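Local coordinates for protein putative peptidase (Bacteroides fragilis, PDB 5DYN) that probably cleaves and activates the B. fragilis toxin as a clostripain-family cysteine protease, of which this chain is the N-terminal part, at residues T17-M22 and S100-Q105; L54-D59 and E82-Q87; R64-G69 and V76-I81. All blocks are in the same frame, centred on the assembly; numbering follows the deposited sequence.

Contact 1: residues T17-M22 and S100-Q105; sequences TVLVYM and STAFNQ
Phe103 wedges its ring against the side chains of Thr17 and Leu19, two residues that point from strand 16-23 toward helix 92-105. With CG set anti to its own carbonyl carbon (chi1 -69°), the phenyl group leaves the helix obliquely, so that its CD1-CE1 side meets Thr17 and its CZ-CE2 end meets Leu19. Phe103 CD1 comes to 3.9 Å from Thr17 CG2, the threonine and the ring sliding past each other in opposite directions. At the ring edge, close to its plane, Phe103 CE1 lies 3.8 Å from Thr17 O. Leu19 instead crosses Phe103 at about a right angle, its CB 3.9 Å from Phe103 CZ. The forked end of Leu19 then straddles the methyl of Ala102, with Leu19 CD2 at 3.8 Å from Ala102 CB and CD1 slightly farther away.

No hydrogen bond joins the two segments; the seam is buried and mainly apolar packing, with one carbonyl oxygen at the ring edge. The hydroxyl of Thr17 is used beyond it: OG1 bonds to Tyr106 O and to Asn52 ND2, while the methyl branch is turned to Phe103. Tyr111 meets the phenyl ring at a steep angle, and Pro23 of the other protein chain also packs against Phe103.

The strand and helix axes approach to 9.0 Å and run nearly antiparallel, at 166°. This is the layering of an alpha/beta sandwich, in which helix 92-105 forms the crossover of a beta-alpha-beta unit linking strand 76-83 to the parallel strand 110-116 and covers the intervening strands.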
loop_
_atom_site.group_PDB
_atom_site.type_symbol
_atom_site.label_atom_id
_atom_site.label_comp_id
_atom_site.label_asym_id
_atom_site.label_seq_id
_atom_site.Cartn_x
_atom_site.Cartn_y
_atom_site.Cartn_z
ATOM N N THR A 17 -2.134 18.661 -5.849
ATOM C CA THR A 17 -1.001 18.598 -4.930
ATOM C C THR A 17 -0.767 17.169 -4.450
ATOM O O THR A 17 -1.682 16.514 -3.952
ATOM C CB THR A 17 -1.208 19.512 -3.706
ATOM O OG1 THR A 17 -1.281 20.879 -4.131
ATOM C CG2 THR A 17 -0.057 19.355 -2.720
ATOM N N VAL A 18 0.462 16.689 -4.607
ATOM C CA VAL A 18 0.817 15.350 -4.153
ATOM C C VAL A 18 1.986 15.400 -3.177
ATOM O O VAL A 18 3.048 15.933 -3.491
ATOM C CB VAL A 18 1.183 14.427 -5.334
ATOM C CG1 VAL A 18 1.611 13.055 -4.826
ATOM C CG2 VAL A 18 0.013 14.306 -6.301
ATOM N N LEU A 19 1.780 14.850 -1.985
ATOM C CA LEU A 19 2.844 14.746 -0.996
ATOM C C LEU A 19 3.421 13.337 -0.992
ATOM O O LEU A 19 2.692 12.362 -0.797
ATOM C CB LEU A 19 2.326 15.110 0.397
ATOM C CG LEU A 19 3.230 14.802 1.594
ATOM C CD1 LEU A 19 4.546 15.555 1.497
ATOM C CD2 LEU A 19 2.519 15.131 2.895
ATOM N N VAL A 20 4.727 13.229 -1.220
ATOM C CA VAL A 20 5.401 11.939 -1.141
ATOM C C VAL A 20 6.108 11.819 0.205
ATOM O O VAL A 20 7.066 12.541 0.482
ATOM C CB VAL A 20 6.408 11.746 -2.287
ATOM C CG1 VAL A 20 7.118 10.410 -2.147
ATOM C CG2 VAL A 20 5.698 11.828 -3.629
ATOM N N TYR A 21 5.615 10.912 1.043
ATOM C CA TYR A 21 6.111 10.764 2.405
ATOM C C TYR A 21 7.111 9.615 2.497
ATOM O O TYR A 21 6.731 8.446 2.455
ATOM C CB TYR A 21 4.944 10.535 3.372
ATOM C CG TYR A 21 5.267 10.842 4.818
ATOM C CD1 TYR A 21 5.942 9.922 5.611
ATOM C CD2 TYR A 21 4.893 12.050 5.391
ATOM C CE1 TYR A 21 6.242 10.201 6.931
ATOM C CE2 TYR A 21 5.187 12.337 6.713
ATOM C CZ TYR A 21 5.860 11.406 7.478
ATOM O OH TYR A 21 6.153 11.681 8.794
ATOM N N MET A 22 8.388 9.950 2.636
ATOM C CA MET A 22 9.436 8.938 2.627
ATOM C C MET A 22 10.029 8.671 4.006
ATOM O O MET A 22 10.870 9.429 4.493
ATOM C CB MET A 22 10.554 9.341 1.668
ATOM C CG MET A 22 10.067 9.751 0.298
ATOM S SD MET A 22 11.428 9.881 -0.870
ATOM C CE MET A 22 10.680 10.935 -2.090
ATOM N N SER A 100 -0.094 18.714 7.276
ATOM C CA SER A 100 -0.688 20.037 7.442
ATOM C C SER A 100 0.091 21.100 6.682
ATOM O O SER A 100 -0.487 21.869 5.918
ATOM C CB SER A 100 -0.765 20.413 8.921
ATOM O OG SER A 100 -1.743 19.639 9.590
ATOM N N THR A 101 1.403 21.136 6.894
ATOM C CA THR A 101 2.262 22.092 6.203
ATOM C C THR A 101 2.160 21.930 4.691
ATOM O O THR A 101 2.022 22.909 3.957
ATOM C CB THR A 101 3.733 21.935 6.623
ATOM O OG1 THR A 101 3.844 22.063 8.045
ATOM C CG2 THR A 101 4.592 22.992 5.951
ATOM N N ALA A 102 2.209 20.684 4.236
ATOM C CA ALA A 102 2.232 20.384 2.813
ATOM C C ALA A 102 0.984 20.861 2.069
ATOM O O ALA A 102 1.086 21.537 1.044
ATOM C CB ALA A 102 2.421 18.887 2.602
ATOM N N PHE A 103 -0.189 20.508 2.583
ATOM C CA PHE A 103 -1.429 20.756 1.857
ATOM C C PHE A 103 -2.016 22.138 2.114
ATOM O O PHE A 103 -2.647 22.715 1.227
ATOM C CB PHE A 103 -2.461 19.683 2.201
ATOM C CG PHE A 103 -2.114 18.326 1.668
ATOM C CD1 PHE A 103 -2.185 18.066 0.310
ATOM C CD2 PHE A 103 -1.715 17.311 2.520
ATOM C CE1 PHE A 103 -1.868 16.815 -0.192
ATOM C CE2 PHE A 103 -1.395 16.059 2.025
ATOM C CZ PHE A 103 -1.472 15.812 0.666
ATOM N N ASN A 104 -1.817 22.672 3.315
ATOM C CA ASN A 104 -2.311 24.013 3.622
ATOM C C ASN A 104 -1.538 25.086 2.856
ATOM O O ASN A 104 -2.087 26.133 2.519
ATOM C CB ASN A 104 -2.243 24.292 5.122
ATOM C CG ASN A 104 -3.203 23.430 5.919
ATOM O OD1 ASN A 104 -4.341 23.206 5.507
ATOM N ND2 ASN A 104 -2.746 22.940 7.066
ATOM N N GLN A 105 -0.266 24.820 2.581
ATOM C CA GLN A 105 0.541 25.747 1.798
ATOM C C GLN A 105 0.252 25.608 0.308
ATOM O O GLN A 105 0.458 26.548 -0.463
ATOM C CB GLN A 105 2.033 25.528 2.058
ATOM C CG GLN A 105 2.527 26.064 3.391
ATOM C CD GLN A 105 4.002 26.418 3.360
ATOM O OE1 GLN A 105 4.516 26.901 2.349
ATOM N NE2 GLN A 105 4.692 26.174 4.469
#

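Contact 2: residues L54-D59 and E82-Q87; sequences LVYIDD and ENYPEQ. With NA (sodium ion), chain D; NA (sodium ion), chain C.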
loop_
_atom_site.group_PDB
_atom_site.type_symbol
_atom_site.label_atom_id
_atom_site.label_comp_id
_atom_site.label_asym_id
_atom_site.label_seq_id
_atom_site.Cartn_x
_atom_site.Cartn_y
_atom_site.Cartn_z
ATOM N N LEU A 54 5.233 17.722 -3.609
ATOM C CA LEU A 54 5.971 17.948 -2.381
ATOM C C LEU A 54 6.586 16.637 -1.916
ATOM O O LEU A 54 6.008 15.566 -2.094
ATOM C CB LEU A 54 5.066 18.548 -1.304
ATOM C CG LEU A 54 4.944 20.077 -1.312
ATOM C CD1 LEU A 54 4.459 20.621 -2.647
ATOM C CD2 LEU A 54 4.025 20.535 -0.208
ATOM N N VAL A 55 7.774 16.724 -1.336
ATOM C CA VAL A 55 8.493 15.538 -0.912
ATOM C C VAL A 55 8.989 15.688 0.513
ATOM O O VAL A 55 9.755 16.599 0.823
ATOM C CB VAL A 55 9.697 15.244 -1.834
ATOM C CG1 VAL A 55 10.659 14.279 -1.167
ATOM C CG2 VAL A 55 9.229 14.711 -3.182
ATOM N N TYR A 56 8.537 14.798 1.385
ATOM C CA TYR A 56 9.116 14.691 2.713
ATOM C C TYR A 56 10.087 13.514 2.712
ATOM O O TYR A 56 9.695 12.377 2.451
ATOM C CB TYR A 56 8.033 14.511 3.778
ATOM C CG TYR A 56 8.590 14.277 5.162
ATOM C CD1 TYR A 56 9.050 15.337 5.933
ATOM C CD2 TYR A 56 8.669 12.997 5.692
ATOM C CE1 TYR A 56 9.565 15.127 7.197
ATOM C CE2 TYR A 56 9.183 12.776 6.950
ATOM C CZ TYR A 56 9.630 13.845 7.700
ATOM O OH TYR A 56 10.146 13.629 8.959
ATOM N N ILE A 57 11.356 13.790 2.982
ATOM C CA ILE A 57 12.367 12.742 2.973
ATOM C C ILE A 57 13.146 12.719 4.284
ATOM O O ILE A 57 13.756 13.712 4.687
ATOM C CB ILE A 57 13.344 12.903 1.775
ATOM C CG1 ILE A 57 14.595 12.037 1.963
ATOM C CG2 ILE A 57 13.717 14.363 1.562
ATOM C CD1 ILE A 57 14.360 10.554 1.734
ATOM N N ASP A 58 13.102 11.574 4.952
ATOM C CA ASP A 58 13.826 11.376 6.198
ATOM C C ASP A 58 14.747 10.167 6.065
ATOM O O ASP A 58 14.366 9.046 6.407
ATOM C CB ASP A 58 12.854 11.191 7.364
ATOM C CG ASP A 58 13.555 11.161 8.707
ATOM O OD1 ASP A 58 14.724 11.595 8.774
ATOM O OD2 ASP A 58 12.938 10.709 9.697
ATOM N N ASP A 59 15.954 10.399 5.556
ATOM C CA ASP A 59 16.910 9.317 5.339
ATOM C C ASP A 59 17.906 9.224 6.493
ATOM O O ASP A 59 17.508 9.171 7.653
ATOM C CB ASP A 59 17.641 9.504 4.005
ATOM C CG ASP A 59 17.989 10.950 3.723
ATOM O OD1 ASP A 59 18.080 11.747 4.680
ATOM O OD2 ASP A 59 18.167 11.291 2.539
ATOM N N GLU A 82 10.325 23.372 4.424
ATOM C CA GLU A 82 10.650 23.365 5.846
ATOM C C GLU A 82 11.723 22.328 6.157
ATOM O O GLU A 82 11.708 21.223 5.616
ATOM C CB GLU A 82 9.397 23.099 6.691
ATOM C CG GLU A 82 9.615 23.250 8.196
ATOM C CD GLU A 82 8.342 23.044 9.006
ATOM O OE1 GLU A 82 7.290 22.737 8.405
ATOM O OE2 GLU A 82 8.395 23.185 10.248
ATOM N N ASN A 83 12.665 22.702 7.016
ATOM C CA ASN A 83 13.631 21.752 7.551
ATOM C C ASN A 83 13.215 21.332 8.952
ATOM O O ASN A 83 12.639 22.120 9.701
ATOM C CB ASN A 83 15.043 22.344 7.567
ATOM C CG ASN A 83 15.624 22.511 6.172
ATOM O OD1 ASN A 83 16.103 23.586 5.810
ATOM N ND2 ASN A 83 15.586 21.443 5.384
ATOM N N TYR A 84 13.502 20.087 9.306
ATOM C CA TYR A 84 13.083 19.565 10.595
ATOM C C TYR A 84 14.274 19.074 11.399
ATOM O O TYR A 84 15.283 18.662 10.829
ATOM C CB TYR A 84 12.073 18.428 10.407
ATOM C CG TYR A 84 10.864 18.806 9.581
ATOM C CD1 TYR A 84 9.742 19.371 10.176
ATOM C CD2 TYR A 84 10.842 18.595 8.209
ATOM C CE1 TYR A 84 8.632 19.718 9.428
ATOM C CE2 TYR A 84 9.737 18.940 7.451
ATOM C CZ TYR A 84 8.634 19.502 8.066
ATOM O OH TYR A 84 7.529 19.846 7.320
ATOM N N PRO A 85 14.165 19.126 12.735
ATOM C CA PRO A 85 15.131 18.428 13.585
ATOM C C PRO A 85 14.960 16.930 13.411
ATOM O O PRO A 85 13.944 16.507 12.860
ATOM C CB PRO A 85 14.741 18.867 14.996
ATOM C CG PRO A 85 13.282 19.181 14.886
ATOM C CD PRO A 85 13.121 19.800 13.527
ATOM N N GLU A 86 15.924 16.138 13.863
ATOM C CA GLU A 86 15.785 14.696 13.751
ATOM C C GLU A 86 14.584 14.236 14.564
ATOM O O GLU A 86 14.352 14.715 15.673
ATOM C CB GLU A 86 17.055 13.975 14.201
ATOM C CG GLU A 86 18.019 13.634 13.064
ATOM C CD GLU A 86 17.515 12.524 12.141
ATOM O OE1 GLU A 86 16.315 12.165 12.190
ATOM O OE2 GLU A 86 18.336 11.997 11.358
ATOM N N GLN A 87 13.815 13.317 13.996
ATOM C CA GLN A 87 12.536 12.943 14.573
ATOM C C GLN A 87 12.060 11.608 14.033
ATOM O O GLN A 87 12.508 11.160 12.982
ATOM C CB GLN A 87 11.494 14.025 14.280
ATOM C CG GLN A 87 11.268 14.252 12.795
ATOM C CD GLN A 87 10.465 15.500 12.508
ATOM O OE1 GLN A 87 10.123 16.253 13.418
ATOM N NE2 GLN A 87 10.163 15.729 11.238
HETATM NA NA NA D . 16.938 10.785 9.415
HETATM NA NA NA C . 13.999 9.756 11.910
#
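Tyr56 directs the edge of its ring at the face of Tyr84 in an offset edge-to-face stack, the planes 72° apart and the centroids separated by 5.7 Å. The closest approach is by one corner, Tyr56 CE1 lying 3.8 Å from Tyr84 CE2. Tyr56 holds CG anti to its backbone nitrogen, which swings the ring off the strand and carries the phenol toward Gln87. Gln87 places CG between its backbone nitrogen and carbonyl carbon (chi1 60°) and runs extended beyond it, which sends the amide to the phenol. There Gln87 NE2 donates to Tyr56 OH over 3.1 Å with an N-H...O angle of 154°, the oxygen a little out of the amide plane. The same phenol oxygen is hydrogen-bonded to Ser89 OG, which also bonds Asp58 OD2, so the serine ties the ring to the acid.

These groups gather where the parallel strands 51-58 and 76-83 reach their carboxyl ends, the usual place for ligand sites in an alpha/beta sheet; strand 64-70 runs between them, and Pro63 packs on both tyrosines.

Asp58 spans two sodium ions with its carboxylate. Asp58 OD1 binds one sodium at 2.4 Å, and Asp58 OD2 the other at 2.6 Å. Glu86 bends back at its second torsion, which brings OE2 to the first ion at 2.7 Å and leaves OE1 to accept a bond from Gln87 N through its anti lone pair. Asp59 contributes its backbone O to this ion, and Gln25 and Ser61 complete its protein ligands. Gln87 turns its main-chain O to the second sodium at 2.3 Å, a ligand 3.3 Å from Asp58 OD2 that is drawn close by the shared metal. Gln25 binds here too, as does Asp5 of the other protein chain.

Contact 3: residues R64-G69 and V76-I81; sequences RLIRLG and VVEETI
The carboxylate of Glu79 lies at the edge of the Arg67 guanidinium, near the guanidinium plane, and the two flat groups are turned 34° from each other. One nitrogen does the work: Arg67 NH1 lies 3.3 Å from Glu79 OE1, a weak hydrogen bond within a salt bridge, and is equally near, at 3.3 Å, to Glu79 OE2. The side chains run alongside one another in the same direction. Arg67 is extended as far as NE, with CG anti to the main-chain nitrogen (chi1 176°), whereas Glu79 sets CG anti to the carbonyl carbon and then stretches out, passing over Arg67 O. Glu79 OE2 comes to rest 3.6 Å from Gly69 CA. At another corner of the guanidinium, NH2 bonds Ala48 O and Asn52 OD1. On this same face, the side of helix 92-105, Leu65 CG packs obliquely on Ile81 CB at 4.0 Å.

Beneath the ionic pair the backbones form an antiparallel hairpin. Arg67 and Glu79 are a hydrogen-bonded pair, with Arg67 N to Glu79 O at 2.7 Å and Glu79 N to Arg67 O at 2.8 Å. Ile81 N bonds Leu65 O to one side, and toward the turn Val77 N meets Gly69 O at 2.7 Å. An inverse gamma turn centred on Leu68 kinks the first strand, with Gly69 N making a weak bond back to Arg67 O.

On the opposite face, which meets helix 29-43, Leu68 and Glu78 lie side by side, Leu68 CD2 4.0 Å from Glu78 CG, while Glu78 OE2 reaches a salt bridge with Lys40. The ionic link of Arg67 is long and shared over two oxygens, so the strands are probably held mainly by their backbone bonds, with the Arg67-Glu79 attraction acting as a looser electrostatic clasp.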
loop_
_atom_site.group_PDB
_atom_site.type_symbol
_atom_site.label_atom_id
_atom_site.label_comp_id
_atom_site.label_asym_id
_atom_site.label_seq_id
_atom_site.Cartn_x
_atom_site.Cartn_y
_atom_site.Cartn_z
ATOM N N ARG A 64 13.399 16.716 5.841
ATOM C CA ARG A 64 13.190 17.941 5.088
ATOM C C ARG A 64 11.982 17.832 4.166
ATOM O O ARG A 64 11.783 16.820 3.494
ATOM C CB ARG A 64 14.447 18.283 4.282
ATOM C CG ARG A 64 14.962 17.133 3.434
ATOM C CD ARG A 64 16.476 17.091 3.406
ATOM N NE ARG A 64 16.977 16.008 2.565
ATOM C CZ ARG A 64 17.294 14.794 3.006
ATOM N NH1 ARG A 64 17.174 14.496 4.291
ATOM N NH2 ARG A 64 17.742 13.880 2.159
ATOM N N LEU A 65 11.167 18.880 4.156
ATOM C CA LEU A 65 10.046 18.960 3.236
ATOM C C LEU A 65 10.400 19.888 2.085
ATOM O O LEU A 65 10.678 21.070 2.291
ATOM C CB LEU A 65 8.784 19.450 3.945
ATOM C CG LEU A 65 7.569 19.598 3.027
ATOM C CD1 LEU A 65 7.242 18.266 2.368
ATOM C CD2 LEU A 65 6.373 20.139 3.791
ATOM N N ILE A 66 10.398 19.344 0.876
ATOM C CA ILE A 66 10.775 20.108 -0.300
ATOM C C ILE A 66 9.676 20.090 -1.350
ATOM O O ILE A 66 8.689 19.367 -1.222
ATOM C CB ILE A 66 12.074 19.570 -0.934
ATOM C CG1 ILE A 66 11.822 18.207 -1.576
ATOM C CG2 ILE A 66 13.189 19.493 0.101
ATOM C CD1 ILE A 66 13.057 17.578 -2.170
ATOM N N ARG A 67 9.860 20.898 -2.386
ATOM C CA ARG A 67 8.940 20.939 -3.510
ATOM C C ARG A 67 9.734 20.861 -4.803
ATOM O O ARG A 67 10.699 21.600 -4.987
ATOM C CB ARG A 67 8.092 22.211 -3.474
ATOM C CG ARG A 67 7.184 22.372 -4.678
ATOM C CD ARG A 67 6.434 23.694 -4.652
ATOM N NE ARG A 67 5.490 23.787 -5.762
ATOM C CZ ARG A 67 5.800 24.257 -6.967
ATOM N NH1 ARG A 67 7.031 24.683 -7.218
ATOM N NH2 ARG A 67 4.881 24.302 -7.922
ATOM N N LEU A 68 9.336 19.960 -5.691
ATOM C CA LEU A 68 10.042 19.783 -6.954
ATOM C C LEU A 68 9.434 20.659 -8.041
ATOM O O LEU A 68 8.750 20.169 -8.937
ATOM C CB LEU A 68 10.022 18.316 -7.384
ATOM C CG LEU A 68 10.663 17.321 -6.413
ATOM C CD1 LEU A 68 10.726 15.932 -7.028
ATOM C CD2 LEU A 68 12.047 17.788 -5.989
ATOM N N GLY A 69 9.684 21.960 -7.950
ATOM C CA GLY A 69 9.194 22.896 -8.943
ATOM C C GLY A 69 10.194 23.082 -10.065
ATOM O O GLY A 69 11.251 22.454 -10.078
ATOM N N VAL A 76 14.021 21.438 -13.519
ATOM C CA VAL A 76 13.448 20.998 -12.252
ATOM C C VAL A 76 14.399 21.305 -11.099
ATOM O O VAL A 76 15.574 20.944 -11.141
ATOM C CB VAL A 76 13.125 19.490 -12.268
ATOM C CG1 VAL A 76 12.714 19.016 -10.882
ATOM C CG2 VAL A 76 12.030 19.198 -13.283
ATOM N N VAL A 77 13.889 21.983 -10.074
ATOM C CA VAL A 77 14.712 22.379 -8.936
ATOM C C VAL A 77 14.037 22.068 -7.601
ATOM O O VAL A 77 12.811 22.114 -7.484
ATOM C CB VAL A 77 15.055 23.886 -8.984
ATOM C CG1 VAL A 77 15.966 24.192 -10.165
ATOM C CG2 VAL A 77 13.784 24.727 -9.049
ATOM N N GLU A 78 14.849 21.750 -6.598
ATOM C CA GLU A 78 14.347 21.500 -5.253
ATOM C C GLU A 78 14.080 22.809 -4.520
ATOM O O GLU A 78 14.935 23.688 -4.478
ATOM C CB GLU A 78 15.340 20.660 -4.449
ATOM C CG GLU A 78 15.671 19.307 -5.045
ATOM C CD GLU A 78 16.677 18.553 -4.202
ATOM O OE1 GLU A 78 16.963 19.010 -3.074
ATOM O OE2 GLU A 78 17.188 17.511 -4.661
ATOM N N GLU A 79 12.892 22.930 -3.938
ATOM C CA GLU A 79 12.542 24.109 -3.159
ATOM C C GLU A 79 12.258 23.730 -1.712
ATOM O O GLU A 79 11.309 23.001 -1.432
ATOM C CB GLU A 79 11.329 24.816 -3.766
ATOM C CG GLU A 79 11.475 25.144 -5.242
ATOM C CD GLU A 79 10.182 25.640 -5.861
ATOM O OE1 GLU A 79 9.210 25.860 -5.107
ATOM O OE2 GLU A 79 10.138 25.808 -7.099
ATOM N N THR A 80 13.079 24.228 -0.794
ATOM C CA THR A 80 12.907 23.920 0.621
ATOM C C THR A 80 11.679 24.610 1.206
ATOM O O THR A 80 11.584 25.838 1.204
ATOM C CB THR A 80 14.145 24.322 1.438
ATOM O OG1 THR A 80 15.276 23.565 0.993
ATOM C CG2 THR A 80 13.917 24.057 2.916
ATOM N N ILE A 81 10.740 23.806 1.699
ATOM C CA ILE A 81 9.535 24.325 2.338
ATOM C C ILE A 81 9.729 24.413 3.850
ATOM O O ILE A 81 9.343 25.402 4.480
ATOM C CB ILE A 81 8.308 23.447 2.034
ATOM C CG1 ILE A 81 8.161 23.245 0.525
ATOM C CG2 ILE A 81 7.047 24.057 2.639
ATOM C CD1 ILE A 81 8.113 24.532 -0.259
#

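In the fold
All three contacts belong to one mixed sheet, and their centres lie 11 to 12 Å apart. Contact 3 pairs the edge strand 76-83 with its neighbour 64-70. Contact 2 spans 64-70 to relate strands 51-58 and 76-83, and contact 1 places helix 92-105 over strand 16-23. Contacts 2 and 3 are joined by the salt bridge from Arg64 NH2 to Asp59 OD2, 2.7 Å long, so the hairpin is coupled to the sodium site. Contacts 1 and 2 share backbone pairing, Met22 N lying 2.8 Å from Tyr56 O. Leu65 of contact 3 packs on Leu19 and Thr101 of contact 1. Two sodium ions bind at the contact 2 end; a third is held by Asp35 and Glu38.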